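Local coordinates for protein alanine racemase (PDB 2DY3) that binds pyridoxal-5'-phosphate and belongs to the two-domain alanine racemase family, in which a TIM-type barrel is followed by a mainly beta domain, at residues P47-A51 / H52-A56; D277-P280 / R281-G285. All coordinates share one frame; numbering follows the deposited sequence.

Interaction 1: P47-A51 / H52-A56; sequences PVIAA and HGADA
His-52 folds back onto the carbonyl of Val-48 where helix 42-50 gives way to the short link into strand 56-59, and the chain reverses here in a Schellman motif. From its root outward, the histidine first meets its own predecessor: CB lies 3.4 Å from Ala-51 C, and CG is 3.6 Å from Ala-51 O, which sits over one face of the ring. With CG anti to the carbonyl carbon and beside the backbone N (chi1 -72°), ND1 is carried back toward the helix, alongside Val-48 CG1, and donates to Val-48 O at 3.0 Å. This bond is nearly straight, 167° at the hydrogen, and the oxygen lies only 4° out of the imidazole plane, which should limit the tilt of the ring. His-52 CE1, next round the ring, is 4.0 Å from Val-48 O. Thr-17 and Ala-14 of helix 10-24 also touch the histidine.

The backbone evidence for the motif is a pair of weak bonds: Ala-54 N to Ile-49 O at 3.3 Å and Gly-53 N to Ala-50 O at 3.5 Å, with Gly-53 at positive phi. Ile-49 O also accepts from His-52 N, which stands above the carbonyl plane. The apolar contact expected of a Schellman motif is present and tight, with Ile-49 CG2 3.5 Å from Ala-54 CB. Across the turn, one water donates to both Ala-50 O and Ala-54 O, 2.7 Å from each.

Interaction 2: D277-P280 / R281-G285; sequences DGMP and RHAQG
The Pro-280 carbonyl, part of the flat peptide group leading into Arg-281, takes the N-H of Ala-283 over its face. Ala-283 N lies 3.2 Å from Pro-280 O and 71° out of the carbonyl plane, away from the lone-pair directions, though the bond is fairly straight at the hydrogen (154°). The methyl of Ala-283 comes to the same oxygen, with CB 3.4 Å from Pro-280 O. On the pyrrolidine ring, Pro-280 CB makes a loose apolar contact with Ala-283 CB at 4.4 Å. The imidazole of His-282 turns its polar end to the second subunit, where NE2 is hydrogen-bonded to Asp-342 O.

These distances describe a single helix-like turn rather than a regular helix. The bond from Ala-283 N is followed by one from Gln-284 N to Arg-281 O at 3.2 Å, so two four-residue turns overlap. Met-279 reaches the turn from one step before the proline. Its CG is anti to the backbone N (chi1 180°) and the chain then bends twice, bringing CE toward the Ala-283 methyl; the modelled separation of those two carbons is implausibly short, so the closeness of that contact is doubtful.

The whole piece belongs to the connection between strands 267-271 and 288-291 of the C-terminal domain. At its start Asp-277 is tied by a salt bridge to Arg-355, just before strand 357-360. Ala-283 packs on Leu-341 of its own chain, just after helix 334-340, and Arg-281 on Glu-347 in helix 345-350 of the second subunit.

Interaction 1 comes first along the chain, in the barrel domain, and interaction 2 follows in the mainly beta C-terminal domain. Their centres are 35 Å apart, their nearest atoms about 22 Å, and they lie on opposite sides of the chain's centre, sharing no helix, strand or sheet. Interaction 1 leads from helix 42-50 to strand 56-59; interaction 2 lies in the loop that joins strands 267-271 and 288-291. Neither belongs to the pyridoxal-5'-phosphate pocket: the side chains of Ile-49 and Arg-281 are about 11 and 12 Å from a bound copy. Interaction 1 is thus a chain turn internal to the barrel domain, while interaction 2 puts part of a C-terminal-domain loop at the dimer interface.

Interaction 1: P47-A51 / H52-A56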
ATOM      1  N   PRO B  47      -0.213  17.403 -13.975  1.00 16.72           N
ATOM      2  CA  PRO B  47      -0.643  18.610 -14.690  1.00 17.47           C
ATOM      3  C   PRO B  47      -0.104  19.885 -14.042  1.00 19.00           C
ATOM      4  O   PRO B  47       0.238  20.852 -14.724  1.00 21.45           O
ATOM      5  CB  PRO B  47      -2.164  18.519 -14.631  1.00 15.19           C
ATOM      6  CG  PRO B  47      -2.414  17.060 -14.616  1.00 14.36           C
ATOM      7  CD  PRO B  47      -1.371  16.559 -13.636  1.00 15.44           C
ATOM      8  N   VAL B  48      -0.017  19.889 -12.721  1.00 20.53           N
ATOM      9  CA  VAL B  48       0.496  21.060 -12.032  1.00 20.26           C
ATOM     10  C   VAL B  48       1.975  21.219 -12.347  1.00 21.75           C
ATOM     11  O   VAL B  48       2.452  22.321 -12.635  1.00 20.51           O
ATOM     12  CB  VAL B  48       0.298  20.941 -10.513  1.00 22.89           C
ATOM     13  CG1 VAL B  48       1.072  22.039  -9.807  1.00 22.65           C
ATOM     14  CG2 VAL B  48      -1.192  21.037 -10.179  1.00 19.53           C
ATOM     15  N   ILE B  49       2.703  20.108 -12.311  1.00 21.12           N
ATOM     16  CA  ILE B  49       4.121  20.149 -12.605  1.00 19.19           C
ATOM     17  C   ILE B  49       4.342  20.592 -14.045  1.00 20.30           C
ATOM     18  O   ILE B  49       5.304  21.306 -14.350  1.00 17.29           O
ATOM     19  CB  ILE B  49       4.771  18.772 -12.392  1.00 19.14           C
ATOM     20  CG1 ILE B  49       4.800  18.450 -10.898  1.00 17.73           C
ATOM     21  CG2 ILE B  49       6.167  18.755 -12.981  1.00 17.60           C
ATOM     22  CD1 ILE B  49       5.442  17.134 -10.562  1.00 14.90           C
ATOM     23  N   ALA B  50       3.443  20.168 -14.928  1.00 19.62           N
ATOM     24  CA  ALA B  50       3.554  20.521 -16.339  1.00 21.01           C
ATOM     25  C   ALA B  50       3.335  22.015 -16.532  1.00 20.47           C
ATOM     26  O   ALA B  50       4.053  22.672 -17.286  1.00 20.99           O
ATOM     27  CB  ALA B  50       2.532  19.733 -17.157  1.00 20.99           C
ATOM     28  N   ALA B  51       2.335  22.543 -15.836  1.00 20.90           N
ATOM     29  CA  ALA B  51       1.983  23.954 -15.928  1.00 22.56           C
ATOM     30  C   ALA B  51       3.031  24.877 -15.322  1.00 24.39           C
ATOM     31  O   ALA B  51       2.914  26.096 -15.425  1.00 26.49           O
ATOM     32  CB  ALA B  51       0.627  24.190 -15.265  1.00 19.21           C
ATOM     33  N   HIS B  52       4.059  24.313 -14.690  1.00 24.64           N
ATOM     34  CA  HIS B  52       5.087  25.164 -14.106  1.00 24.28           C
ATOM     35  C   HIS B  52       6.510  24.982 -14.600  1.00 24.11           C
ATOM     36  O   HIS B  52       7.463  25.319 -13.897  1.00 26.03           O
ATOM     37  CB  HIS B  52       5.046  25.088 -12.576  1.00 23.43           C
ATOM     38  CG  HIS B  52       3.857  25.777 -11.987  1.00 23.29           C
ATOM     39  ND1 HIS B  52       2.639  25.151 -11.823  1.00 24.13           N
ATOM     40  CD2 HIS B  52       3.665  27.069 -11.631  1.00 23.74           C
ATOM     41  CE1 HIS B  52       1.749  26.028 -11.394  1.00 24.29           C
ATOM     42  NE2 HIS B  52       2.345  27.199 -11.270  1.00 24.09           N
ATOM     43  N   GLY B  53       6.668  24.453 -15.808  1.00 23.29           N
ATOM     44  CA  GLY B  53       8.009  24.323 -16.340  1.00 23.07           C
ATOM     45  C   GLY B  53       8.564  22.971 -16.740  1.00 22.44           C
ATOM     46  O   GLY B  53       9.521  22.924 -17.508  1.00 23.72           O
ATOM     47  N   ALA B  54       7.998  21.879 -16.239  1.00 21.29           N
ATOM     48  CA  ALA B  54       8.515  20.559 -16.595  1.00 22.13           C
ATOM     49  C   ALA B  54       8.653  20.399 -18.107  1.00 20.59           C
ATOM     50  O   ALA B  54       7.719  20.669 -18.860  1.00 21.70           O
ATOM     51  CB  ALA B  54       7.607  19.460 -16.036  1.00 23.10           C
ATOM     52  N   ASP B  55       9.825  19.951 -18.540  1.00 20.07           N
ATOM     53  CA  ASP B  55      10.100  19.741 -19.958  1.00 19.41           C
ATOM     54  C   ASP B  55       9.751  18.319 -20.363  1.00 20.31           C
ATOM     55  O   ASP B  55       9.536  18.023 -21.542  1.00 19.88           O
ATOM     56  CB  ASP B  55      11.577  19.993 -20.237  1.00 19.70           C
ATOM     57  CG  ASP B  55      11.968  21.428 -19.984  1.00 20.28           C
ATOM     58  OD1 ASP B  55      11.494  22.299 -20.739  1.00 20.40           O
ATOM     59  OD2 ASP B  55      12.732  21.683 -19.033  1.00 18.71           O
ATOM     60  N   ALA B  56       9.690  17.438 -19.371  1.00 19.77           N
ATOM     61  CA  ALA B  56       9.394  16.037 -19.633  1.00 18.20           C
ATOM     62  C   ALA B  56       9.022  15.319 -18.344  1.00 17.63           C
ATOM     63  O   ALA B  56       9.105  15.893 -17.257  1.00 17.43           O
ATOM     64  CB  ALA B  56      10.608  15.373 -20.273  1.00 14.48           C
TER
HETATM   65  O   HOH W   1       6.089  22.788 -19.116  1.00 37.66           O

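Interaction 2: D277-P280 / R281-G285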
ATOM      1  N   ASP B 277      -3.635   0.010   6.193  1.00 16.06           N
ATOM      2  CA  ASP B 277      -3.650   1.355   5.632  1.00 16.96           C
ATOM      3  C   ASP B 277      -2.252   1.931   5.410  1.00 15.77           C
ATOM      4  O   ASP B 277      -2.104   3.059   4.952  1.00 16.50           O
ATOM      5  CB  ASP B 277      -4.475   2.281   6.540  1.00 14.56           C
ATOM      6  CG  ASP B 277      -5.879   1.743   6.798  1.00 16.22           C
ATOM      7  OD1 ASP B 277      -6.702   1.731   5.852  1.00 13.98           O
ATOM      8  OD2 ASP B 277      -6.155   1.320   7.948  1.00 14.60           O
ATOM      9  N   GLY B 278      -1.226   1.156   5.738  1.00 16.14           N
ATOM     10  CA  GLY B 278       0.129   1.634   5.539  1.00 17.24           C
ATOM     11  C   GLY B 278       0.944   1.805   6.806  1.00 17.52           C
ATOM     12  O   GLY B 278       2.152   2.031   6.740  1.00 15.19           O
ATOM     13  N   MET B 279       0.292   1.724   7.958  1.00 17.42           N
ATOM     14  CA  MET B 279       0.993   1.865   9.225  1.00 20.93           C
ATOM     15  C   MET B 279       1.644   0.541   9.577  1.00 22.71           C
ATOM     16  O   MET B 279       0.969  -0.403   9.990  1.00 23.07           O
ATOM     17  CB  MET B 279       0.032   2.252  10.347  1.00 21.82           C
ATOM     18  CG  MET B 279       0.708   2.409  11.705  1.00 27.56           C
ATOM     19  SD  MET B 279       1.759   3.897  11.847  1.00 34.06           S
ATOM     20  CE  MET B 279       3.253   3.331  11.250  1.00 32.27           C
ATOM     21  N   PRO B 280       2.968   0.452   9.412  1.00 24.40           N
ATOM     22  CA  PRO B 280       3.724  -0.768   9.714  1.00 25.89           C
ATOM     23  C   PRO B 280       3.540  -1.207  11.165  1.00 25.93           C
ATOM     24  O   PRO B 280       3.443  -0.372  12.072  1.00 26.84           O
ATOM     25  CB  PRO B 280       5.167  -0.354   9.438  1.00 25.36           C
ATOM     26  CG  PRO B 280       5.027   0.685   8.376  1.00 28.75           C
ATOM     27  CD  PRO B 280       3.852   1.493   8.863  1.00 26.11           C
ATOM     28  N   ARG B 281       3.485  -2.516  11.384  1.00 25.79           N
ATOM     29  CA  ARG B 281       3.353  -3.040  12.736  1.00 26.57           C
ATOM     30  C   ARG B 281       4.655  -2.738  13.490  1.00 27.65           C
ATOM     31  O   ARG B 281       4.653  -2.559  14.707  1.00 25.91           O
ATOM     32  CB  ARG B 281       3.099  -4.551  12.697  1.00 26.34           C
ATOM     33  CG  ARG B 281       1.748  -4.922  12.097  1.00 27.47           C
ATOM     34  CD  ARG B 281       1.553  -6.424  11.940  1.00 25.16           C
ATOM     35  NE  ARG B 281       1.621  -7.154  13.204  1.00 26.75           N
ATOM     36  CZ  ARG B 281       2.684  -7.840  13.616  1.00 26.52           C
ATOM     37  NH1 ARG B 281       3.775  -7.896  12.864  1.00 26.45           N
ATOM     38  NH2 ARG B 281       2.661  -8.470  14.782  1.00 28.52           N
ATOM     39  N   HIS B 282       5.759  -2.667  12.746  1.00 29.49           N
ATOM     40  CA  HIS B 282       7.082  -2.394  13.310  1.00 31.44           C
ATOM     41  C   HIS B 282       7.242  -0.972  13.832  1.00 32.65           C
ATOM     42  O   HIS B 282       8.181  -0.677  14.577  1.00 32.38           O
ATOM     43  CB  HIS B 282       8.168  -2.662  12.262  1.00 32.11           C
ATOM     44  CG  HIS B 282       8.352  -4.111  11.940  1.00 35.42           C
ATOM     45  ND1 HIS B 282       9.113  -4.547  10.877  1.00 37.11           N
ATOM     46  CD2 HIS B 282       7.881  -5.225  12.549  1.00 35.39           C
ATOM     47  CE1 HIS B 282       9.103  -5.868  10.845  1.00 36.32           C
ATOM     48  NE2 HIS B 282       8.363  -6.303  11.848  1.00 36.06           N
ATOM     49  N   ALA B 283       6.333  -0.087  13.441  1.00 32.42           N
ATOM     50  CA  ALA B 283       6.403   1.296  13.892  1.00 32.10           C
ATOM     51  C   ALA B 283       6.038   1.395  15.368  1.00 32.10           C
ATOM     52  O   ALA B 283       6.142   2.464  15.971  1.00 31.96           O
ATOM     53  CB  ALA B 283       5.472   2.160  13.066  1.00 30.33           C
ATOM     54  N   GLN B 284       5.620   0.275  15.947  1.00 31.16           N
ATOM     55  CA  GLN B 284       5.230   0.245  17.351  1.00 32.72           C
ATOM     56  C   GLN B 284       6.257   0.864  18.301  1.00 32.90           C
ATOM     57  O   GLN B 284       7.434   0.507  18.283  1.00 34.01           O
ATOM     58  CB  GLN B 284       4.936  -1.195  17.785  1.00 31.53           C
ATOM     59  CG  GLN B 284       4.643  -1.341  19.268  1.00 31.59           C
ATOM     60  CD  GLN B 284       4.100  -2.708  19.632  1.00 32.93           C
ATOM     61  OE1 GLN B 284       3.854  -2.996  20.804  1.00 34.29           O
ATOM     62  NE2 GLN B 284       3.908  -3.559  18.629  1.00 32.61           N
ATOM     63  N   GLY B 285       5.789   1.793  19.130  1.00 32.83           N
ATOM     64  CA  GLY B 285       6.637   2.454  20.108  1.00 32.10           C
ATOM     65  C   GLY B 285       7.763   3.318  19.574  1.00 31.86           C
ATOM     66  O   GLY B 285       8.663   3.703  20.324  1.00 31.08           O
TER